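Long-range contacts in putrescine aminotransferase (PDB 6GWI), which probably transfers the amino group of putrescine or related amines to a keto acceptor, using pyridoxal-5'-phosphate as cofactor: residues N121-R126 with F314-T319; P278-I283 with G295-G300; R95-L100 with V111-S116. All coordinates share one frame; numbering follows the deposited sequence.

Interaction 1: N121-R126 with F314-T319; sequences NDTVLR and FFHGFT. With PLP (pyridoxal-5'-phosphate), chain C.
Arg-126 and Thr-123 reach from helix 117-134 to the two ring nitrogens of His-316. This lies in the fold type I architecture of the class III aminotransferases, where the loop after strand 313-314 runs along the dimer interface to the PLP phosphate. At one edge of the imidazole, NE2 of His-316 donates to OG1 of Thr-123 at 3.0 Å, close to the ring plane. At the other edge, NH1 of Arg-126 donates to ND1 of His-316 at 2.9 Å. The two bonds fix the rotation of the ring. The guanidinium plane stands 71° from it, and ND1 lies tilted out of that plane. The same NH1 also bonds O of Phe-315 at 2.9 Å, and NH2 adds a weak bond to that oxygen. The Arg-126 chain bends at chi3 (74°), which turns its end toward both acceptors. Nearer the helix, CB of Arg-126 meets CZ at the edge of the Phe-314 ring.

Further out, Thr-123 OG1 also bonds Glu-119 O, one helical turn back. Arg-126 NH2 bonds Gln-169 O of the second subunit, and Phe-315 N bonds the Gln-169 side chain there. Past Gly-317, Phe-318 turns one ring edge to Thr-123 OG1. At Thr-319 the loop reaches across to the cofactor site of the second subunit, whose Gly-117 and Ser-118 also hold this phosphate. Thr-319 grips phosphate oxygen O1P twice, from N at 2.9 Å and from OG1 at 2.7 Å.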
loop_
_atom_site.group_PDB
_atom_site.type_symbol
_atom_site.label_atom_id
_atom_site.label_comp_id
_atom_site.label_asym_id
_atom_site.label_seq_id
_atom_site.Cartn_x
_atom_site.Cartn_y
_atom_site.Cartn_z
ATOM N N ASN B 121 -1.761 -5.970 6.525
ATOM C CA ASN B 121 -1.019 -6.669 7.569
ATOM C C ASN B 121 -0.242 -5.697 8.457
ATOM O O ASN B 121 -0.102 -5.957 9.657
ATOM C CB ASN B 121 -0.110 -7.733 6.955
ATOM C CG ASN B 121 -0.858 -9.033 6.670
ATOM O OD1 ASN B 121 -1.390 -9.669 7.581
ATOM N ND2 ASN B 121 -0.912 -9.422 5.403
ATOM N N ASP B 122 0.228 -4.563 7.916
ATOM C CA ASP B 122 0.767 -3.511 8.779
ATOM C C ASP B 122 -0.294 -3.004 9.746
ATOM O O ASP B 122 -0.011 -2.751 10.923
ATOM C CB ASP B 122 1.295 -2.328 7.963
ATOM C CG ASP B 122 2.576 -2.642 7.228
ATOM O OD1 ASP B 122 2.509 -3.369 6.214
ATOM O OD2 ASP B 122 3.645 -2.155 7.661
ATOM N N THR B 123 -1.513 -2.797 9.243
ATOM C CA THR B 123 -2.620 -2.388 10.097
ATOM C C THR B 123 -2.872 -3.426 11.183
ATOM O O THR B 123 -3.029 -3.090 12.363
ATOM C CB THR B 123 -3.873 -2.193 9.240
ATOM O OG1 THR B 123 -3.569 -1.339 8.127
ATOM C CG2 THR B 123 -5.010 -1.587 10.052
ATOM N N VAL B 124 -2.903 -4.704 10.794
ATOM C CA VAL B 124 -3.053 -5.791 11.758
ATOM C C VAL B 124 -2.012 -5.671 12.862
ATOM O O VAL B 124 -2.328 -5.772 14.053
ATOM C CB VAL B 124 -2.949 -7.150 11.041
ATOM C CG1 VAL B 124 -2.655 -8.275 12.037
ATOM C CG2 VAL B 124 -4.221 -7.440 10.264
ATOM N N LEU B 125 -0.746 -5.492 12.481
ATOM C CA LEU B 125 0.328 -5.512 13.469
ATOM C C LEU B 125 0.182 -4.367 14.464
ATOM O O LEU B 125 0.332 -4.566 15.675
ATOM C CB LEU B 125 1.684 -5.458 12.766
ATOM C CG LEU B 125 2.938 -5.587 13.636
ATOM C CD1 LEU B 125 2.839 -6.760 14.595
ATOM C CD2 LEU B 125 4.166 -5.750 12.756
ATOM N N ARG B 126 -0.108 -3.157 13.975
ATOM C CA ARG B 126 -0.267 -2.025 14.881
ATOM C C ARG B 126 -1.526 -2.171 15.722
ATOM O O ARG B 126 -1.531 -1.821 16.908
ATOM C CB ARG B 126 -0.293 -0.712 14.102
ATOM C CG ARG B 126 1.027 -0.357 13.442
ATOM C CD ARG B 126 1.000 1.057 12.870
ATOM N NE ARG B 126 1.074 2.084 13.908
ATOM C CZ ARG B 126 0.786 3.370 13.714
ATOM N NH1 ARG B 126 0.392 3.793 12.522
ATOM N NH2 ARG B 126 0.887 4.236 14.715
ATOM N N PHE B 314 -6.662 6.608 16.674
ATOM C CA PHE B 314 -5.696 5.638 16.163
ATOM C C PHE B 314 -4.881 6.346 15.083
ATOM O O PHE B 314 -5.390 6.612 13.989
ATOM C CB PHE B 314 -6.427 4.405 15.629
ATOM C CG PHE B 314 -5.525 3.265 15.232
ATOM C CD1 PHE B 314 -4.387 2.958 15.959
ATOM C CD2 PHE B 314 -5.844 2.478 14.134
ATOM C CE1 PHE B 314 -3.572 1.899 15.586
ATOM C CE2 PHE B 314 -5.038 1.424 13.758
ATOM C CZ PHE B 314 -3.902 1.131 14.485
ATOM N N PHE B 315 -3.619 6.665 15.393
ATOM C CA PHE B 315 -2.782 7.474 14.499
ATOM C C PHE B 315 -2.218 6.572 13.401
ATOM O O PHE B 315 -1.033 6.232 13.359
ATOM C CB PHE B 315 -1.670 8.171 15.271
ATOM C CG PHE B 315 -2.156 9.269 16.168
ATOM C CD1 PHE B 315 -2.290 10.561 15.691
ATOM C CD2 PHE B 315 -2.473 9.008 17.490
ATOM C CE1 PHE B 315 -2.740 11.575 16.516
ATOM C CE2 PHE B 315 -2.921 10.015 18.321
ATOM C CZ PHE B 315 -3.055 11.303 17.833
ATOM N N HIS B 316 -3.106 6.210 12.481
ATOM C CA HIS B 316 -2.814 5.197 11.482
ATOM C C HIS B 316 -3.744 5.395 10.296
ATOM O O HIS B 316 -4.910 5.754 10.471
ATOM C CB HIS B 316 -2.995 3.788 12.057
ATOM C CG HIS B 316 -2.699 2.705 11.072
ATOM N ND1 HIS B 316 -1.415 2.327 10.751
ATOM C CD2 HIS B 316 -3.517 1.938 10.314
ATOM C CE1 HIS B 316 -1.453 1.365 9.848
ATOM N NE2 HIS B 316 -2.717 1.113 9.562
ATOM N N GLY B 317 -3.221 5.171 9.102
ATOM C CA GLY B 317 -4.054 5.156 7.914
ATOM C C GLY B 317 -3.302 5.663 6.703
ATOM O O GLY B 317 -2.176 6.147 6.788
ATOM N N PHE B 318 -3.962 5.542 5.550
ATOM C CA PHE B 318 -3.337 5.817 4.264
ATOM C C PHE B 318 -4.188 6.772 3.443
ATOM O O PHE B 318 -5.421 6.712 3.471
ATOM C CB PHE B 318 -3.111 4.505 3.503
ATOM C CG PHE B 318 -2.398 3.461 4.321
ATOM C CD1 PHE B 318 -1.012 3.436 4.387
ATOM C CD2 PHE B 318 -3.116 2.532 5.056
ATOM C CE1 PHE B 318 -0.360 2.485 5.156
ATOM C CE2 PHE B 318 -2.466 1.584 5.829
ATOM C CZ PHE B 318 -1.090 1.560 5.876
ATOM N N THR B 319 -3.508 7.650 2.703
ATOM C CA THR B 319 -4.149 8.621 1.826
ATOM C C THR B 319 -5.276 7.983 1.024
ATOM O O THR B 319 -6.368 8.551 0.912
ATOM C CB THR B 319 -3.102 9.240 0.889
ATOM O OG1 THR B 319 -2.129 9.965 1.654
ATOM C CG2 THR B 319 -3.748 10.180 -0.100
HETATM N N1 PLP C . 5.463 10.558 2.687
HETATM C C2 PLP C . 4.937 11.830 2.756
HETATM C C2A PLP C . 5.871 13.006 2.731
HETATM C C3 PLP C . 3.556 12.008 2.846
HETATM O O3 PLP C . 3.047 13.279 2.918
HETATM C C4 PLP C . 2.697 10.905 2.861
HETATM C C4A PLP C . 1.267 11.085 2.426
HETATM C C5 PLP C . 3.251 9.627 2.793
HETATM C C6 PLP C . 4.627 9.460 2.704
HETATM C C5A PLP C . 2.368 8.401 2.818
HETATM O O4P PLP C . 1.680 8.203 1.603
HETATM P P PLP C . 0.375 7.256 1.613
HETATM O O1P PLP C . -0.676 7.896 2.494
HETATM O O2P PLP C . 0.755 5.897 2.166
HETATM O O3P PLP C . -0.151 7.131 0.198
#

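Interaction 2: P278-I283 with G295-G300; sequences PDLMPI and GGVLVG
Leu-298 lies against Met-281 and Ile-283 on one face of an antiparallel beta hairpin, strands 280-283 and 295-300. Its CD1 meets CE of Met-281 at 3.5 Å, the two side chains slanting across each other. Met-281 bends at chi3 (-54°), which brings its methyl over the leucine. From the same strand as Met-281, Ile-283 meets Leu-298 at about a right angle, with CD1 4.0 Å from CG of Leu-298. Ile-108 and Val-111 of the next strand, 108-114, touch Leu-298 on this face too.

The other face carries Leu-280, Pro-282, Val-297 and Val-299. Leu-280 and Val-299 lie side by side and point the same way, CD2 of the leucine 3.8 Å from CG1 of the valine. CB of Leu-280 also meets CG1 of Val-297. Helix 117-134 packs on this face, with Val-128 on Leu-280 and Asn-121, a PLP-pocket residue, on Pro-282.

Paired bonds join Met-281 with Leu-298 and Ile-283 with Gly-296. Pro-282 has no N-H to give, but it sits at a non-hydrogen-bonded pair with Val-297, which keeps the ladder intact. A CB on Gly-295 would clash with O of Ile-283. At the far end, Gly-300 N donates to Asp-279 O at 2.7 Å.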
loop_
_atom_site.group_PDB
_atom_site.type_symbol
_atom_site.label_atom_id
_atom_site.label_comp_id
_atom_site.label_asym_id
_atom_site.label_seq_id
_atom_site.Cartn_x
_atom_site.Cartn_y
_atom_site.Cartn_z
ATOM N N PRO B 278 -11.626 -15.593 13.707
ATOM C CA PRO B 278 -10.477 -14.709 13.897
ATOM C C PRO B 278 -10.895 -13.391 14.529
ATOM O O PRO B 278 -12.057 -12.974 14.487
ATOM C CB PRO B 278 -9.942 -14.507 12.475
ATOM C CG PRO B 278 -11.110 -14.758 11.592
ATOM C CD PRO B 278 -11.920 -15.819 12.279
ATOM N N ASP B 279 -9.928 -12.759 15.177
ATOM C CA ASP B 279 -10.123 -11.420 15.707
ATOM C C ASP B 279 -9.864 -10.364 14.648
ATOM O O ASP B 279 -10.453 -9.280 14.701
ATOM C CB ASP B 279 -9.217 -11.215 16.922
ATOM C CG ASP B 279 -9.560 -12.159 18.059
ATOM O OD1 ASP B 279 -10.602 -11.945 18.711
ATOM O OD2 ASP B 279 -8.810 -13.139 18.270
ATOM N N LEU B 280 -9.011 -10.674 13.676
ATOM C CA LEU B 280 -8.708 -9.768 12.579
ATOM C C LEU B 280 -8.537 -10.579 11.307
ATOM O O LEU B 280 -8.055 -11.710 11.328
ATOM C CB LEU B 280 -7.440 -8.956 12.864
ATOM C CG LEU B 280 -7.415 -8.157 14.170
ATOM C CD1 LEU B 280 -5.992 -7.758 14.517
ATOM C CD2 LEU B 280 -8.300 -6.925 14.067
ATOM N N MET B 281 -8.938 -9.980 10.175
ATOM C CA MET B 281 -8.829 -10.628 8.875
ATOM C C MET B 281 -8.394 -9.599 7.836
ATOM O O MET B 281 -9.205 -8.765 7.404
ATOM C CB MET B 281 -10.146 -11.281 8.451
ATOM C CG MET B 281 -10.577 -12.483 9.287
ATOM S SD MET B 281 -12.005 -13.360 8.596
ATOM C CE MET B 281 -13.178 -12.020 8.443
ATOM N N PRO B 282 -7.126 -9.611 7.430
ATOM C CA PRO B 282 -6.727 -8.784 6.286
ATOM C C PRO B 282 -7.267 -9.358 4.986
ATOM O O PRO B 282 -7.435 -10.571 4.831
ATOM C CB PRO B 282 -5.194 -8.812 6.330
ATOM C CG PRO B 282 -4.839 -10.025 7.114
ATOM C CD PRO B 282 -5.978 -10.289 8.064
ATOM N N ILE B 283 -7.571 -8.456 4.051
ATOM C CA ILE B 283 -8.178 -8.828 2.779
ATOM C C ILE B 283 -7.657 -7.908 1.686
ATOM O O ILE B 283 -7.219 -6.784 1.941
ATOM C CB ILE B 283 -9.725 -8.759 2.844
ATOM C CG1 ILE B 283 -10.163 -7.383 3.352
ATOM C CG2 ILE B 283 -10.269 -9.881 3.712
ATOM C CD1 ILE B 283 -11.658 -7.159 3.285
ATOM N N GLY B 295 -7.700 -2.814 -0.210
ATOM C CA GLY B 295 -7.621 -3.864 0.780
ATOM C C GLY B 295 -8.219 -3.372 2.076
ATOM O O GLY B 295 -8.806 -2.287 2.110
ATOM N N GLY B 296 -8.095 -4.153 3.141
ATOM C CA GLY B 296 -8.557 -3.699 4.438
ATOM C C GLY B 296 -8.356 -4.775 5.478
ATOM O O GLY B 296 -7.820 -5.853 5.204
ATOM N N VAL B 297 -8.795 -4.454 6.689
ATOM C CA VAL B 297 -8.790 -5.381 7.812
ATOM C C VAL B 297 -10.217 -5.455 8.329
ATOM O O VAL B 297 -10.788 -4.432 8.729
ATOM C CB VAL B 297 -7.831 -4.939 8.928
ATOM C CG1 VAL B 297 -7.818 -5.966 10.060
ATOM C CG2 VAL B 297 -6.427 -4.735 8.379
ATOM N N LEU B 298 -10.802 -6.647 8.298
ATOM C CA LEU B 298 -12.061 -6.886 8.991
ATOM C C LEU B 298 -11.736 -7.090 10.466
ATOM O O LEU B 298 -10.928 -7.959 10.816
ATOM C CB LEU B 298 -12.788 -8.089 8.401
ATOM C CG LEU B 298 -13.193 -7.941 6.929
ATOM C CD1 LEU B 298 -13.680 -9.253 6.337
ATOM C CD2 LEU B 298 -14.262 -6.873 6.769
ATOM N N VAL B 299 -12.364 -6.298 11.327
ATOM C CA VAL B 299 -11.962 -6.182 12.725
ATOM C C VAL B 299 -13.056 -6.792 13.587
ATOM O O VAL B 299 -14.223 -6.387 13.504
ATOM C CB VAL B 299 -11.705 -4.718 13.121
ATOM C CG1 VAL B 299 -11.248 -4.624 14.574
ATOM C CG2 VAL B 299 -10.679 -4.080 12.188
ATOM N N GLY B 300 -12.675 -7.761 14.418
ATOM C CA GLY B 300 -13.627 -8.387 15.307
ATOM C C GLY B 300 -14.027 -7.476 16.449
ATOM O O GLY B 300 -13.332 -6.522 16.805
#

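Interaction 3: R95-L100 with V111-S116; sequences RLAEKL and VFFTGS. With PLP (pyridoxal-5'-phosphate), chain D.
The Phe-113 ring turns its edge to helix 91-103, where the backbone N of Ala-97 lies in the ring plane. Over one face sits CG2 of Val-111, a neighbour from the same strand, 4.0 Å above the plane and shifted toward the rim. This is a helix-on-sheet contact in the fold type I architecture of the class III aminotransferases: helix 91-103 packs on strand 108-114, an outer strand of the three-stranded antiparallel sheet within this chain. The axes of the two segments pass 9.5 Å apart.

Leu-96 and Leu-100 both slant toward the ring. Leu-96 comes closer, with CD2 3.5 Å from CE1 of Phe-113. Its chi1 of 177° swings CG away from the backbone N, which lays CG and CD2 against the CE1 and CZ end of the ring. Leu-100 brings CD1 to CE1 at 4.1 Å. Between these leucines along the helix, the methyl of Ala-97 touches two strand residues. It meets CG1 of Val-111 at 3.5 Å and CZ of Phe-113 at 4.0 Å. No hydrogen bond crosses the contact, which rests on apolar side chains. An alanine in place of Phe-113 would remove the ring and is likely to leave Leu-96 and Leu-100 without their shared partner, opening a gap between helix and strand.

His-15 of the second subunit also meets the Phe-113 ring, so the cluster borders the dimer interface. Beyond the strand the chain turns into helix 117-134, and Ser-116 OG caps that helix by bonding Glu-119 N. Just before the cap, Thr-114 OG1 donates to Ser-116 O at 2.9 Å. Ser-116 belongs to the PLP pocket, with CB 3.4 Å from phosphate oxygen O1P.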
loop_
_atom_site.group_PDB
_atom_site.type_symbol
_atom_site.label_atom_id
_atom_site.label_comp_id
_atom_site.label_asym_id
_atom_site.label_seq_id
_atom_site.Cartn_x
_atom_site.Cartn_y
_atom_site.Cartn_z
ATOM N N ARG B 95 -21.165 2.168 1.900
ATOM C CA ARG B 95 -21.855 1.007 1.348
ATOM C C ARG B 95 -20.949 -0.219 1.302
ATOM O O ARG B 95 -21.406 -1.337 1.566
ATOM C CB ARG B 95 -22.392 1.370 -0.040
ATOM C CG ARG B 95 -23.493 2.438 0.024
ATOM C CD ARG B 95 -24.059 2.822 -1.338
ATOM N NE ARG B 95 -23.025 3.349 -2.226
ATOM C CZ ARG B 95 -23.223 4.276 -3.161
ATOM N NH1 ARG B 95 -24.425 4.812 -3.341
ATOM N NH2 ARG B 95 -22.208 4.676 -3.914
ATOM N N LEU B 96 -19.662 -0.038 0.991
ATOM C CA LEU B 96 -18.752 -1.181 0.949
ATOM C C LEU B 96 -18.543 -1.779 2.338
ATOM O O LEU B 96 -18.545 -3.006 2.498
ATOM C CB LEU B 96 -17.409 -0.767 0.345
ATOM C CG LEU B 96 -16.345 -1.866 0.303
ATOM C CD1 LEU B 96 -16.820 -3.075 -0.498
ATOM C CD2 LEU B 96 -15.047 -1.326 -0.264
ATOM N N ALA B 97 -18.340 -0.932 3.348
ATOM C CA ALA B 97 -18.180 -1.431 4.710
ATOM C C ALA B 97 -19.424 -2.181 5.171
ATOM O O ALA B 97 -19.325 -3.210 5.849
ATOM C CB ALA B 97 -17.864 -0.274 5.658
ATOM N N GLU B 98 -20.610 -1.669 4.832
ATOM C CA GLU B 98 -21.839 -2.382 5.161
ATOM C C GLU B 98 -21.852 -3.760 4.510
ATOM O O GLU B 98 -22.018 -4.782 5.187
ATOM C CB GLU B 98 -23.055 -1.568 4.713
ATOM C CG GLU B 98 -24.387 -2.255 4.971
ATOM C CD GLU B 98 -25.572 -1.464 4.448
ATOM O OE1 GLU B 98 -25.395 -0.678 3.493
ATOM O OE2 GLU B 98 -26.683 -1.633 4.992
ATOM N N LYS B 99 -21.661 -3.805 3.190
ATOM C CA LYS B 99 -21.716 -5.072 2.471
ATOM C C LYS B 99 -20.663 -6.044 2.987
ATOM O O LYS B 99 -20.948 -7.229 3.199
ATOM C CB LYS B 99 -21.522 -4.818 0.974
ATOM C CG LYS B 99 -21.754 -6.027 0.085
ATOM C CD LYS B 99 -23.222 -6.399 0.069
ATOM C CE LYS B 99 -23.529 -7.419 -1.002
ATOM N NZ LYS B 99 -24.956 -7.841 -0.945
ATOM N N LEU B 100 -19.438 -5.557 3.204
ATOM C CA LEU B 100 -18.352 -6.430 3.637
ATOM C C LEU B 100 -18.643 -7.045 4.997
ATOM O O LEU B 100 -18.463 -8.249 5.203
ATOM C CB LEU B 100 -17.043 -5.648 3.703
ATOM C CG LEU B 100 -16.046 -5.791 2.559
ATOM C CD1 LEU B 100 -14.852 -4.892 2.855
ATOM C CD2 LEU B 100 -15.612 -7.236 2.354
ATOM N N VAL B 111 -14.573 -2.553 9.518
ATOM C CA VAL B 111 -13.477 -2.664 8.566
ATOM C C VAL B 111 -12.662 -1.379 8.584
ATOM O O VAL B 111 -13.210 -0.275 8.674
ATOM C CB VAL B 111 -13.987 -2.976 7.141
ATOM C CG1 VAL B 111 -14.845 -1.839 6.609
ATOM C CG2 VAL B 111 -12.812 -3.255 6.210
ATOM N N PHE B 112 -11.345 -1.537 8.519
ATOM C CA PHE B 112 -10.400 -0.452 8.283
ATOM C C PHE B 112 -9.836 -0.649 6.881
ATOM O O PHE B 112 -9.266 -1.706 6.586
ATOM C CB PHE B 112 -9.284 -0.463 9.327
ATOM C CG PHE B 112 -8.388 0.744 9.275
ATOM C CD1 PHE B 112 -7.461 0.892 8.254
ATOM C CD2 PHE B 112 -8.454 1.716 10.259
ATOM C CE1 PHE B 112 -6.630 1.999 8.205
ATOM C CE2 PHE B 112 -7.623 2.823 10.214
ATOM C CZ PHE B 112 -6.709 2.963 9.187
ATOM N N PHE B 113 -10.010 0.343 6.018
ATOM C CA PHE B 113 -9.617 0.192 4.625
ATOM C C PHE B 113 -8.145 0.532 4.422
ATOM O O PHE B 113 -7.587 1.410 5.085
ATOM C CB PHE B 113 -10.484 1.066 3.715
ATOM C CG PHE B 113 -11.906 0.592 3.601
ATOM C CD1 PHE B 113 -12.200 -0.619 2.996
ATOM C CD2 PHE B 113 -12.946 1.359 4.092
ATOM C CE1 PHE B 113 -13.507 -1.057 2.890
ATOM C CE2 PHE B 113 -14.251 0.925 3.989
ATOM C CZ PHE B 113 -14.532 -0.281 3.383
ATOM N N THR B 114 -7.521 -0.198 3.496
ATOM C CA THR B 114 -6.153 0.051 3.068
ATOM C C THR B 114 -6.101 -0.078 1.550
ATOM O O THR B 114 -7.120 -0.313 0.892
ATOM C CB THR B 114 -5.159 -0.926 3.712
ATOM O OG1 THR B 114 -5.379 -2.243 3.193
ATOM C CG2 THR B 114 -5.328 -0.951 5.212
ATOM N N GLY B 115 -4.900 0.037 0.991
ATOM C CA GLY B 115 -4.726 -0.084 -0.442
ATOM C C GLY B 115 -4.282 -1.453 -0.916
ATOM O O GLY B 115 -4.431 -1.775 -2.098
ATOM N N SER B 116 -3.745 -2.269 -0.007
ATOM C CA SER B 116 -3.106 -3.523 -0.371
ATOM C C SER B 116 -3.229 -4.516 0.776
ATOM O O SER B 116 -3.580 -4.160 1.904
ATOM C CB SER B 116 -1.624 -3.325 -0.701
ATOM O OG SER B 116 -0.938 -2.857 0.448
HETATM N N1 PLP D . -1.230 -11.888 2.404
HETATM C C2 PLP D . -1.365 -12.965 1.555
HETATM C C2A PLP D . -1.863 -14.281 2.090
HETATM C C3 PLP D . -1.043 -12.828 0.207
HETATM O O3 PLP D . -1.185 -13.912 -0.620
HETATM C C4 PLP D . -0.591 -11.606 -0.304
HETATM C C4A PLP D . -0.881 -11.304 -1.751
HETATM C C5 PLP D . -0.452 -10.529 0.576
HETATM C C6 PLP D . -0.775 -10.677 1.922
HETATM C C5A PLP D . 0.047 -9.181 0.102
HETATM O O4P PLP D . -0.941 -8.464 -0.602
HETATM P P PLP D . -0.473 -7.236 -1.534
HETATM O O1P PLP D . 0.250 -6.215 -0.686
HETATM O O2P PLP D . -1.688 -6.626 -2.191
HETATM O O3P PLP D . 0.462 -7.757 -2.594
#

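From the N terminus, interaction 3 comes first and closes a short loop between helix 91-103 and strand 108-114. The chain then passes straight into helix 117-134, where interaction 1 opens. Interaction 1 spans a long loop and closes at 314-319. Interaction 2, a hairpin, is nested inside that loop. Interaction 3 is in series with both. Strand 295-300 joins interactions 2 and 3, since it lies between strands 280-283 and 108-114 in one sheet. Helix 117-134 joins interaction 1 to this sheet: Thr-123 packs on Val-297 and Thr-114. Phe-112 also touches His-316. Interactions 1 and 3 reach the second subunit and the two cofactor sites.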